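Side-chain contact in uncharacterized protein VP1736 (Vibrio parahaemolyticus, PDB 3LXQ), which is of unknown function but contains a sulfatase-family domain of the alkaline phosphatase clan: residues P111-L116 and Y280-F285. Sequence-based numbering, arbitrary orientation.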
# COMPACT_ATOMS: atom_id res chain seq x y z
N PRO A 111 16.90 5.28 -11.06
CA PRO A 111 17.01 4.93 -12.49
C PRO A 111 16.54 3.52 -12.86
O PRO A 111 15.97 3.34 -13.94
CB PRO A 111 18.50 5.11 -12.80
CG PRO A 111 19.19 5.05 -11.49
CD PRO A 111 18.22 5.59 -10.48
N ASN A 112 16.76 2.53 -12.00
CA ASN A 112 16.25 1.18 -12.25
C ASN A 112 14.73 1.14 -12.25
O ASN A 112 14.13 0.55 -13.15
CB ASN A 112 16.79 0.16 -11.25
CG ASN A 112 18.28 -0.12 -11.44
OD1 ASN A 112 18.73 -0.49 -12.52
ND2 ASN A 112 19.04 0.05 -10.37
N LEU A 113 14.10 1.77 -11.26
CA LEU A 113 12.63 1.82 -11.18
C LEU A 113 12.03 2.60 -12.34
O LEU A 113 11.06 2.16 -12.94
CB LEU A 113 12.13 2.37 -9.84
CG LEU A 113 10.62 2.40 -9.59
CD1 LEU A 113 10.03 0.98 -9.55
CD2 LEU A 113 10.27 3.17 -8.32
N ASP A 114 12.64 3.75 -12.67
CA ASP A 114 12.21 4.59 -13.79
C ASP A 114 12.07 3.81 -15.08
O ASP A 114 11.11 3.98 -15.84
CB ASP A 114 13.21 5.73 -14.01
CG ASP A 114 13.11 6.82 -12.98
OD1 ASP A 114 12.31 6.70 -12.01
OD2 ASP A 114 13.83 7.83 -13.15
N GLU A 115 13.07 2.96 -15.34
CA GLU A 115 13.13 2.12 -16.52
C GLU A 115 12.02 1.07 -16.49
O GLU A 115 11.32 0.88 -17.47
CB GLU A 115 14.50 1.44 -16.61
CG GLU A 115 14.78 0.78 -17.94
CD GLU A 115 15.04 1.78 -19.05
OE1 GLU A 115 14.16 2.64 -19.31
OE2 GLU A 115 16.13 1.71 -19.66
N LEU A 116 11.87 0.41 -15.33
CA LEU A 116 10.82 -0.59 -15.12
C LEU A 116 9.40 -0.00 -15.21
O LEU A 116 8.43 -0.71 -15.52
CB LEU A 116 11.02 -1.26 -13.76
CG LEU A 116 12.26 -2.14 -13.61
CD1 LEU A 116 12.66 -2.25 -12.15
CD2 LEU A 116 12.02 -3.52 -14.21
N TYR A 280 19.06 0.38 -6.82
CA TYR A 280 20.02 -0.56 -7.38
C TYR A 280 19.66 -1.97 -6.94
O TYR A 280 19.73 -2.91 -7.73
CB TYR A 280 21.46 -0.22 -6.95
CG TYR A 280 22.36 -1.44 -6.85
CD1 TYR A 280 23.11 -1.88 -7.94
CD2 TYR A 280 22.43 -2.17 -5.66
CE1 TYR A 280 23.93 -3.01 -7.85
CE2 TYR A 280 23.24 -3.30 -5.56
CZ TYR A 280 23.98 -3.72 -6.65
OH TYR A 280 24.77 -4.83 -6.53
N ALA A 281 19.27 -2.11 -5.68
CA ALA A 281 18.95 -3.40 -5.10
C ALA A 281 17.70 -4.00 -5.76
O ALA A 281 17.65 -5.21 -5.99
CB ALA A 281 18.76 -3.28 -3.59
N LEU A 282 16.72 -3.15 -6.07
CA LEU A 282 15.49 -3.58 -6.76
C LEU A 282 15.79 -4.05 -8.17
O LEU A 282 15.26 -5.08 -8.62
CB LEU A 282 14.44 -2.46 -6.78
CG LEU A 282 13.10 -2.73 -7.48
CD1 LEU A 282 12.34 -3.89 -6.84
CD2 LEU A 282 12.24 -1.48 -7.49
N GLY A 283 16.66 -3.30 -8.86
CA GLY A 283 17.11 -3.62 -10.22
C GLY A 283 17.75 -4.99 -10.31
O GLY A 283 17.50 -5.74 -11.25
N THR A 284 18.57 -5.32 -9.30
CA THR A 284 19.17 -6.65 -9.19
C THR A 284 18.13 -7.75 -8.96
O THR A 284 18.31 -8.87 -9.42
CB THR A 284 20.27 -6.75 -8.08
OG1 THR A 284 19.69 -6.56 -6.78
CG2 THR A 284 21.38 -5.73 -8.30
N PHE A 285 17.03 -7.43 -8.27
CA PHE A 285 15.92 -8.38 -8.15
C PHE A 285 15.26 -8.64 -9.49
O PHE A 285 15.04 -9.80 -9.85
CB PHE A 285 14.85 -7.91 -7.16
CG PHE A 285 13.65 -8.83 -7.11
CD1 PHE A 285 13.68 -9.97 -6.31
CD2 PHE A 285 12.53 -8.59 -7.89
CE1 PHE A 285 12.59 -10.84 -6.27
CE2 PHE A 285 11.44 -9.46 -7.86
CZ PHE A 285 11.46 -10.58 -7.05
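Asn-112 lies against the backbone of the other helix where Gly-283 presents no side chain, and the two CA atoms come within 5.3 Å. Both CB and CG of Asn-112 rest on CA of Gly-283, CG at 3.9 Å, directly on the bare backbone. With CG set beside its own backbone N (chi1 -70°), the Asn-112 side chain extends along the 280-285 helix toward its preceding turn. There ND2 sits 3.2 Å from CA of Tyr-280, while its hydrogen bond goes to a residue flanking the segments. The axes of 111-116 and 280-285 pass 8.4 Å apart at 47°, a short separation that the glycine permits. On the inner side the contact is apolar: CD1 of Leu-113 meets CD2 of Leu-282 at 3.9 Å, the two side chains crossing at a slant. CG of Leu-113, anti to the backbone N (chi1 -176°), sends CD1 to that methyl, and both leucines also pack on Val-302 of strand 298-304, which closes the core beneath the helix pair. Leu-116, though its CB points across, keeps CD1 4.7 Å from CD2 of Leu-282 and packs instead on Phe-286, further along the same partner helix. Toward solvent the packing is looser. The CB of Tyr-280 points away from 111-116, yet of that side chain it comes nearest Asn-112, 4.2 Å from ND2; the ring carries CG2 of Thr-284 over one face near its rim, and OH bonds to Glu-221. Asp-279, just before Tyr-280, accepts the backbone N-H groups of Asn-112 and Leu-113 on separate carboxylate oxygens, tying the first turn of helix 111-118 to helix 271-289. This is close helix-helix packing at a glycine, over the central mixed sheet of an alpha/beta fold of the alkaline phosphatase type.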